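Local coordinates for protein Rho guanine nucleotide exchange factor 12 (Homo sapiens, PDB 1TXD) that acts as a guanine nucleotide exchange factor for the small GTPase RhoA, here represented by its catalytic DH domain and the adjoining PH domain, at residues Q222-E225 with D226-R229. The protein carries 1 engineered substitution. Residues are numbered along the deposited sequence; the frame is centred on the assembly and turned at random.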
loop_
_atom_site.group_PDB
_atom_site.type_symbol
_atom_site.label_atom_id
_atom_site.label_comp_id
_atom_site.label_asym_id
_atom_site.label_seq_id
_atom_site.Cartn_x
_atom_site.Cartn_y
_atom_site.Cartn_z
ATOM N N GLN A 222 -0.444 3.744 -8.722
ATOM C CA GLN A 222 -1.475 4.759 -8.527
ATOM C C GLN A 222 -0.854 6.161 -8.756
ATOM O O GLN A 222 -1.508 7.106 -9.251
ATOM C CB GLN A 222 -2.133 4.590 -7.155
ATOM C CG GLN A 222 -3.423 5.420 -6.938
ATOM C CD GLN A 222 -3.095 6.890 -6.661
ATOM O OE1 GLN A 222 -2.180 7.189 -5.864
ATOM N NE2 GLN A 222 -3.750 7.798 -7.380
ATOM N N ARG A 223 0.438 6.291 -8.464
ATOM C CA ARG A 223 1.132 7.537 -8.768
ATOM C C ARG A 223 1.130 7.783 -10.264
ATOM O O ARG A 223 0.776 8.855 -10.734
ATOM C CB ARG A 223 2.550 7.487 -8.276
ATOM C CG ARG A 223 2.716 7.990 -6.872
ATOM C CD ARG A 223 4.187 8.303 -6.562
ATOM N NE ARG A 223 5.023 7.110 -6.748
ATOM C CZ ARG A 223 5.364 6.202 -5.797
ATOM N NH1 ARG A 223 4.942 6.301 -4.536
ATOM N NH2 ARG A 223 6.158 5.176 -6.120
ATOM N N LEU A 224 1.520 6.759 -11.007
ATOM C CA LEU A 224 1.451 6.789 -12.460
ATOM C C LEU A 224 0.098 7.073 -12.981
ATOM O O LEU A 224 -0.052 7.877 -13.895
ATOM C CB LEU A 224 1.920 5.449 -13.031
ATOM C CG LEU A 224 3.413 5.368 -13.322
ATOM C CD1 LEU A 224 3.703 4.024 -13.981
ATOM C CD2 LEU A 224 3.841 6.510 -14.224
ATOM N N GLU A 225 -0.919 6.426 -12.406
ATOM C CA GLU A 225 -2.291 6.575 -12.913
ATOM C C GLU A 225 -2.734 8.037 -12.797
ATOM O O GLU A 225 -3.516 8.571 -13.602
ATOM C CB GLU A 225 -3.206 5.667 -12.076
ATOM C CG GLU A 225 -4.592 5.521 -12.594
ATOM C CD GLU A 225 -5.339 4.436 -11.824
ATOM O OE1 GLU A 225 -4.997 3.251 -11.997
ATOM O OE2 GLU A 225 -6.252 4.775 -11.047
ATOM N N ASP A 226 -2.243 8.654 -11.732
ATOM C CA ASP A 226 -2.394 10.082 -11.461
ATOM C C ASP A 226 -1.618 10.893 -12.490
ATOM O O ASP A 226 -2.137 11.854 -13.044
ATOM C CB ASP A 226 -1.844 10.419 -10.057
ATOM C CG ASP A 226 -2.231 11.826 -9.608
ATOM O OD1 ASP A 226 -3.459 12.106 -9.494
ATOM O OD2 ASP A 226 -1.366 12.700 -9.366
ATOM N N TYR A 227 -0.360 10.515 -12.733
ATOM C CA TYR A 227 0.424 11.229 -13.732
ATOM C C TYR A 227 -0.261 11.068 -15.085
ATOM O O TYR A 227 -0.472 12.048 -15.787
ATOM C CB TYR A 227 1.845 10.701 -13.751
ATOM C CG TYR A 227 2.629 10.977 -12.496
ATOM C CD1 TYR A 227 2.218 11.918 -11.544
ATOM C CD2 TYR A 227 3.809 10.331 -12.281
ATOM C CE1 TYR A 227 2.968 12.152 -10.378
ATOM C CE2 TYR A 227 4.568 10.567 -11.152
ATOM C CZ TYR A 227 4.156 11.479 -10.205
ATOM O OH TYR A 227 4.975 11.673 -9.096
ATOM N N GLN A 228 -0.680 9.849 -15.418
ATOM C CA GLN A 228 -1.346 9.589 -16.706
ATOM C C GLN A 228 -2.606 10.404 -16.885
ATOM O O GLN A 228 -3.007 10.700 -18.021
ATOM C CB GLN A 228 -1.690 8.097 -16.882
ATOM C CG GLN A 228 -2.376 7.718 -18.249
ATOM C CD GLN A 228 -1.497 8.018 -19.488
ATOM O OE1 GLN A 228 -0.373 8.502 -19.365
ATOM N NE2 GLN A 228 -2.023 7.732 -20.670
ATOM N N ARG A 229 -3.236 10.770 -15.776
ATOM C CA ARG A 229 -4.476 11.561 -15.829
ATOM C C ARG A 229 -4.139 13.020 -16.129
ATOM O O ARG A 229 -4.751 13.636 -16.983
ATOM C CB ARG A 229 -5.238 11.439 -14.502
ATOM C CG ARG A 229 -6.691 11.873 -14.538
ATOM C CD ARG A 229 -7.377 11.845 -13.157
ATOM N NE ARG A 229 -6.503 12.358 -12.099
ATOM C CZ ARG A 229 -6.204 13.647 -11.899
ATOM N NH1 ARG A 229 -6.725 14.606 -12.663
ATOM N NH2 ARG A 229 -5.374 13.987 -10.916
HETATM O O HOH W 1 -3.598 10.885 -7.054
#
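Tyr227 and Arg223, one turn apart near the end of helix 191-230, illustrate how a single carbonyl can both close an alpha-helical turn and face a ring. Tyr227 N donates to Arg223 O (2.8 Å) in the carbonyl plane, the usual i to i+4 bond, and the same oxygen lies over one face of the phenol ring, 3.3 Å above its plane and offset toward the rim. The ring reaches that place because CG stands anti to the carbonyl carbon, beside the backbone N (chi1 -66°). Tyr227 CD2 meets Leu224 CD2 at 4.3 Å; both side chains also touch Leu252 in a loop and Met257 on strand 257-266, and Tyr227 packs on Tyr276 and Leu278 of strand 275-280. An alanine in place of Tyr227 would probably take the ring off Arg223 O and open a gap against Leu224, Met257 and Leu278. Asp226 N donates to Gln222 O (3.0 Å), tilted 33° from the carbonyl plane. Asp226 OD1 forms a salt bridge with Arg229 NH2 at 3.0 Å, approached from above the carboxylate plane, and a water, weakly bound to OD1, links it to Gln222 NE2. Glu225, extended beyond CG, touches Phe130 of helix 128-141. The chemistry thus sets a charged, water-bridged cluster beside an apolar joint between the last DH helix and the PH sandwich, which Gln228 reinforces by hydrogen bonds to Leu250 O and Leu252 N.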